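Local coordinates for protein alpha-14 giardin (Giardia lamblia, PDB 3CHJ) that binds calcium and, in its presence, phospholipids, and may link the membrane to the underlying axoneme as a calcium-regulated structural element of the annexin family, at residues K80-L85 and F273-G278; V105-T110 and T269-R274. One frame throughout, in Å; residues are numbered along the deposited sequence.

Contact 1 (K80-L85 and F273-G278); sequences KPRAQL and FRECKG
Arg82 and Glu275 carry this contact by charge alone. NH1 of Arg82 lies 3.9 Å from OE1 of Glu275, a long salt bridge, and 4.0 Å from OE2 of Glu275, so neither carboxylate oxygen is clearly preferred. The carboxylate comes in over one face of the guanidinium, with OE1 well out of its plane and the two planes turned 50° apart; no N-H of Arg82 is aimed at it. The attraction is therefore electrostatic and loosely directed, on a surface where Glu275 is exposed. The two side chains bridge a wide backbone gap, for even the nearest CA atoms, of Arg82 and Arg274, stand 10.4 Å apart. Arg82 reaches over as an extended chain from CG to NE, with CG turned away from the backbone N (chi1 167°), whereas Glu275 bends at chi2 (80°).

In the all-helical annexin fold this joins the first turn of helix 82-94, which starts just after the N-cap residue Pro81, to the loop between helices 262-272 and 279-287, within the fourth repeat. That loop turns at Cys276, the centre of an inverse gamma turn, and the side chain of Cys276 packs on helix 243-254.

Hydrogen bonding at the Arg82 guanidinium is directed to the backbone instead: NH1 donates to the carbonyl O of Met271, its strongest polar partner. Within the loop, CZ of Phe273 lies over one face of the Arg274 guanidinium, toward its rim, 3.5 Å above the plane.

Contact 2 (V105-T110 and T269-R274); sequences VDVLLT and TAMHFR
His272 and Thr110 meet in the buried core, between helix 262-272 and the residues that follow helix 101-108, the side chains crossing at about a right angle. From CB, the His272 side chain leaves with CG anti to its own carbonyl carbon (chi1 -64°), which carries the imidazole toward Thr110. CB of the preceding Met271 sits 3.7 Å above the centre of the ring and backs one face. Farther out, CD2 only skirts O of Thr110, while CE1 comes to 3.0 Å from OG1 of Thr110, which lies at the ring edge, in plane. At the tip, NE2 donates a hydrogen bond of 3.2 Å to the carbonyl O of Thr110; the N-H...O angle is 155°, and the oxygen lies 17° out of the ring plane.

OG1 of Thr110 is itself anchored, donating to the carbonyl O of Asp106 at 2.7 Å, nearly in line with that C=O. Beside this polar cluster, SD of Met271 rests 4.0 Å from CG2 of Val107, and its CE lies over the backbone at Asp106. Leu86 of helix 82-94 flanks both Val107 and Met271.

With NE2 as donor to a main-chain oxygen, the imidazole ties helix 262-272 to the turn that follows helix 101-108, beside the apolar contact of Val107 with Met271. The Asp106 carboxylate, hydrogen-bonded to Tyr231, adds a second polar tie between these helices through salt bridges to Arg264 and Arg267 of helix 262-272.

The centres of the two contacts lie 7 Å apart, and both end on the same part of the chain, sharing Phe273 and Arg274. Helices 82-94 and 101-108 follow one another in sequence; more than 150 residues later, helix 82-94 meets the loop that leads to helix 279-287, and helix 101-108 meets helix 262-272. Contact 2 sits at the centre of the molecule, contact 1 farther out at the surface. Leu85 packs on Ala270 and Met271 between them, and NH2 of Arg82 approaches the His272 ring. Together they place the 262-278 region, within the fourth annexin repeat, beside two consecutive helices from much earlier in the chain.

Contact 1 (K80-L85 and F273-G278)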
loop_
_atom_site.group_PDB
_atom_site.type_symbol
_atom_site.label_atom_id
_atom_site.label_comp_id
_atom_site.label_asym_id
_atom_site.label_seq_id
_atom_site.Cartn_x
_atom_site.Cartn_y
_atom_site.Cartn_z
ATOM N N LYS A 80 5.648 9.215 10.250
ATOM C CA LYS A 80 4.252 9.322 10.678
ATOM C C LYS A 80 3.785 7.983 11.205
ATOM O O LYS A 80 4.179 6.951 10.683
ATOM C CB LYS A 80 3.354 9.665 9.475
ATOM C CG LYS A 80 3.342 11.108 9.126
ATOM C CD LYS A 80 2.669 11.358 7.819
ATOM C CE LYS A 80 3.024 12.756 7.365
ATOM N NZ LYS A 80 2.664 13.787 8.377
ATOM N N PRO A 81 2.885 7.993 12.203
ATOM C CA PRO A 81 2.206 6.735 12.480
ATOM C C PRO A 81 1.403 6.261 11.249
ATOM O O PRO A 81 0.861 7.081 10.516
ATOM C CB PRO A 81 1.241 7.106 13.614
ATOM C CG PRO A 81 1.813 8.348 14.210
ATOM C CD PRO A 81 2.426 9.087 13.079
ATOM N N ARG A 82 1.324 4.948 11.072
ATOM C CA ARG A 82 0.648 4.311 9.930
ATOM C C ARG A 82 -0.769 4.836 9.678
ATOM O O ARG A 82 -1.126 5.236 8.559
ATOM C CB ARG A 82 0.609 2.803 10.175
ATOM C CG ARG A 82 -0.302 2.010 9.264
ATOM C CD ARG A 82 -0.276 0.533 9.645
ATOM N NE ARG A 82 -0.536 -0.316 8.483
ATOM C CZ ARG A 82 0.250 -0.346 7.409
ATOM N NH1 ARG A 82 1.330 0.424 7.358
ATOM N NH2 ARG A 82 -0.040 -1.131 6.386
ATOM N N ALA A 83 -1.588 4.821 10.724
ATOM C CA ALA A 83 -2.985 5.215 10.587
ATOM C C ALA A 83 -3.100 6.654 10.097
ATOM O O ALA A 83 -3.957 6.968 9.270
ATOM C CB ALA A 83 -3.723 5.023 11.906
ATOM N N GLN A 84 -2.242 7.529 10.615
ATOM C CA GLN A 84 -2.212 8.925 10.198
ATOM C C GLN A 84 -1.849 9.046 8.709
ATOM O O GLN A 84 -2.516 9.745 7.947
ATOM C CB GLN A 84 -1.189 9.693 11.043
ATOM C CG GLN A 84 -1.217 11.178 10.794
ATOM C CD GLN A 84 -2.396 11.853 11.476
ATOM O OE1 GLN A 84 -2.823 11.446 12.562
ATOM N NE2 GLN A 84 -2.923 12.895 10.845
ATOM N N LEU A 85 -0.795 8.334 8.315
ATOM C CA LEU A 85 -0.374 8.301 6.941
ATOM C C LEU A 85 -1.537 7.856 6.035
ATOM O O LEU A 85 -1.809 8.521 5.024
ATOM C CB LEU A 85 0.843 7.385 6.779
ATOM C CG LEU A 85 1.244 7.142 5.329
ATOM C CD1 LEU A 85 1.733 8.438 4.708
ATOM C CD2 LEU A 85 2.291 6.041 5.267
ATOM N N PHE A 273 6.977 -1.051 3.851
ATOM C CA PHE A 273 8.363 -1.524 3.985
ATOM C C PHE A 273 8.632 -2.265 5.299
ATOM O O PHE A 273 9.426 -3.205 5.335
ATOM C CB PHE A 273 9.368 -0.383 3.762
ATOM C CG PHE A 273 9.666 0.425 4.995
ATOM C CD1 PHE A 273 10.768 0.122 5.791
ATOM C CD2 PHE A 273 8.872 1.517 5.340
ATOM C CE1 PHE A 273 11.065 0.873 6.928
ATOM C CE2 PHE A 273 9.167 2.275 6.491
ATOM C CZ PHE A 273 10.286 1.941 7.273
ATOM N N ARG A 274 7.959 -1.852 6.368
ATOM C CA ARG A 274 8.300 -2.385 7.691
ATOM C C ARG A 274 7.750 -3.811 7.866
ATOM O O ARG A 274 8.398 -4.677 8.460
ATOM C CB ARG A 274 7.764 -1.440 8.763
ATOM C CG ARG A 274 8.594 -1.422 10.024
ATOM C CD ARG A 274 8.063 -0.371 10.982
ATOM N NE ARG A 274 8.348 1.033 10.630
ATOM C CZ ARG A 274 9.422 1.704 11.067
ATOM N NH1 ARG A 274 10.350 1.097 11.819
ATOM N NH2 ARG A 274 9.588 2.986 10.755
ATOM N N GLU A 275 6.582 -4.063 7.295
ATOM C CA GLU A 275 5.917 -5.355 7.458
ATOM C C GLU A 275 6.287 -6.350 6.341
ATOM O O GLU A 275 6.444 -7.562 6.586
ATOM C CB GLU A 275 4.395 -5.145 7.503
ATOM C CG GLU A 275 3.897 -4.184 8.598
ATOM C CD GLU A 275 4.020 -2.665 8.297
ATOM O OE1 GLU A 275 3.813 -1.911 9.286
ATOM O OE2 GLU A 275 4.293 -2.209 7.137
ATOM N N CYS A 276 6.454 -5.845 5.125
ATOM C CA CYS A 276 6.552 -6.706 3.950
ATOM C C CYS A 276 8.001 -7.005 3.555
ATOM O O CYS A 276 8.436 -6.706 2.430
ATOM C CB CYS A 276 5.789 -6.088 2.773
ATOM S SG CYS A 276 3.974 -6.029 3.003
ATOM N N LYS A 277 8.716 -7.647 4.465
ATOM C CA LYS A 277 10.142 -7.896 4.298
ATOM C C LYS A 277 10.486 -8.778 3.106
ATOM O O LYS A 277 11.560 -8.625 2.512
ATOM C CB LYS A 277 10.734 -8.470 5.583
ATOM C CG LYS A 277 10.623 -7.493 6.745
ATOM C CD LYS A 277 11.338 -8.004 7.985
ATOM C CE LYS A 277 11.066 -7.074 9.171
ATOM N NZ LYS A 277 12.073 -7.243 10.259
ATOM N N GLY A 278 9.568 -9.665 2.728
ATOM C CA GLY A 278 9.839 -10.542 1.598
ATOM C C GLY A 278 9.641 -9.915 0.225
ATOM O O GLY A 278 9.776 -10.599 -0.793
#

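Contact 2 (V105-T110 and T269-R274)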
loop_
_atom_site.group_PDB
_atom_site.type_symbol
_atom_site.label_atom_id
_atom_site.label_comp_id
_atom_site.label_asym_id
_atom_site.label_seq_id
_atom_site.Cartn_x
_atom_site.Cartn_y
_atom_site.Cartn_z
ATOM N N VAL A 105 -7.242 3.024 -4.337
ATOM C CA VAL A 105 -7.097 1.569 -4.516
ATOM C C VAL A 105 -5.889 1.022 -3.749
ATOM O O VAL A 105 -6.016 0.052 -2.983
ATOM C CB VAL A 105 -7.048 1.226 -6.011
ATOM C CG1 VAL A 105 -6.654 -0.265 -6.265
ATOM C CG2 VAL A 105 -8.434 1.552 -6.628
ATOM N N ASP A 106 -4.744 1.683 -3.901
ATOM C CA ASP A 106 -3.516 1.219 -3.253
ATOM C C ASP A 106 -3.679 1.160 -1.746
ATOM O O ASP A 106 -3.150 0.245 -1.095
ATOM C CB ASP A 106 -2.358 2.173 -3.544
ATOM C CG ASP A 106 -1.821 2.053 -4.964
ATOM O OD1 ASP A 106 -2.166 1.097 -5.714
ATOM O OD2 ASP A 106 -1.014 2.944 -5.308
ATOM N N VAL A 107 -4.369 2.151 -1.187
ATOM C CA VAL A 107 -4.498 2.247 0.268
ATOM C C VAL A 107 -5.524 1.252 0.774
ATOM O O VAL A 107 -5.229 0.404 1.629
ATOM C CB VAL A 107 -4.882 3.673 0.704
ATOM C CG1 VAL A 107 -5.232 3.703 2.193
ATOM C CG2 VAL A 107 -3.739 4.645 0.385
ATOM N N LEU A 108 -6.737 1.333 0.254
ATOM C CA LEU A 108 -7.839 0.598 0.867
ATOM C C LEU A 108 -7.700 -0.904 0.729
ATOM O O LEU A 108 -8.194 -1.642 1.593
ATOM C CB LEU A 108 -9.173 1.089 0.325
ATOM C CG LEU A 108 -9.524 2.472 0.867
ATOM C CD1 LEU A 108 -10.665 3.101 0.073
ATOM C CD2 LEU A 108 -9.903 2.359 2.375
ATOM N N LEU A 109 -7.028 -1.359 -0.332
ATOM C CA LEU A 109 -6.977 -2.800 -0.626
ATOM C C LEU A 109 -5.768 -3.499 -0.015
ATOM O O LEU A 109 -5.605 -4.707 -0.191
ATOM C CB LEU A 109 -7.065 -3.091 -2.119
ATOM C CG LEU A 109 -8.342 -2.578 -2.784
ATOM C CD1 LEU A 109 -8.336 -2.988 -4.260
ATOM C CD2 LEU A 109 -9.564 -3.127 -2.045
ATOM N N THR A 110 -4.935 -2.749 0.697
ATOM C CA THR A 110 -3.690 -3.357 1.218
ATOM C C THR A 110 -3.516 -3.138 2.708
ATOM O O THR A 110 -2.395 -3.215 3.230
ATOM C CB THR A 110 -2.439 -2.875 0.496
ATOM O OG1 THR A 110 -2.241 -1.482 0.783
ATOM C CG2 THR A 110 -2.520 -3.117 -1.010
ATOM N N THR A 269 5.988 2.199 -0.572
ATOM C CA THR A 269 7.151 1.967 0.272
ATOM C C THR A 269 6.838 2.362 1.733
ATOM O O THR A 269 7.030 1.564 2.651
ATOM C CB THR A 269 8.381 2.714 -0.290
ATOM O OG1 THR A 269 8.607 2.257 -1.634
ATOM C CG2 THR A 269 9.612 2.470 0.598
ATOM N N ALA A 270 6.335 3.570 1.963
ATOM C CA ALA A 270 6.036 4.016 3.336
ATOM C C ALA A 270 4.977 3.143 4.034
ATOM O O ALA A 270 5.122 2.834 5.227
ATOM C CB ALA A 270 5.600 5.485 3.313
ATOM N N MET A 271 3.962 2.711 3.278
ATOM C CA MET A 271 2.899 1.874 3.872
ATOM C C MET A 271 3.396 0.497 4.254
ATOM O O MET A 271 2.894 -0.097 5.221
ATOM C CB MET A 271 1.684 1.732 2.947
ATOM C CG MET A 271 0.898 3.005 2.795
ATOM S SD MET A 271 -0.661 2.712 1.941
ATOM C CE MET A 271 -0.134 2.508 0.253
ATOM N N HIS A 272 4.364 -0.038 3.502
ATOM C CA HIS A 272 4.592 -1.485 3.541
ATOM C C HIS A 272 5.995 -1.955 3.833
ATOM O O HIS A 272 6.198 -3.137 4.047
ATOM C CB HIS A 272 4.080 -2.110 2.241
ATOM C CG HIS A 272 2.606 -1.971 2.078
ATOM N ND1 HIS A 272 2.017 -1.402 0.968
ATOM C CD2 HIS A 272 1.600 -2.280 2.925
ATOM C CE1 HIS A 272 0.703 -1.403 1.128
ATOM N NE2 HIS A 272 0.426 -1.920 2.306
ATOM N N PHE A 273 6.977 -1.051 3.851
ATOM C CA PHE A 273 8.363 -1.524 3.985
ATOM C C PHE A 273 8.632 -2.265 5.299
ATOM O O PHE A 273 9.426 -3.205 5.335
ATOM C CB PHE A 273 9.368 -0.383 3.762
ATOM C CG PHE A 273 9.666 0.425 4.995
ATOM C CD1 PHE A 273 10.768 0.122 5.791
ATOM C CD2 PHE A 273 8.872 1.517 5.340
ATOM C CE1 PHE A 273 11.065 0.873 6.928
ATOM C CE2 PHE A 273 9.167 2.275 6.491
ATOM C CZ PHE A 273 10.286 1.941 7.273
ATOM N N ARG A 274 7.959 -1.852 6.368
ATOM C CA ARG A 274 8.300 -2.385 7.691
ATOM C C ARG A 274 7.750 -3.811 7.866
ATOM O O ARG A 274 8.398 -4.677 8.460
ATOM C CB ARG A 274 7.764 -1.440 8.763
ATOM C CG ARG A 274 8.594 -1.422 10.024
ATOM C CD ARG A 274 8.063 -0.371 10.982
ATOM N NE ARG A 274 8.348 1.033 10.630
ATOM C CZ ARG A 274 9.422 1.704 11.067
ATOM N NH1 ARG A 274 10.350 1.097 11.819
ATOM N NH2 ARG A 274 9.588 2.986 10.755
#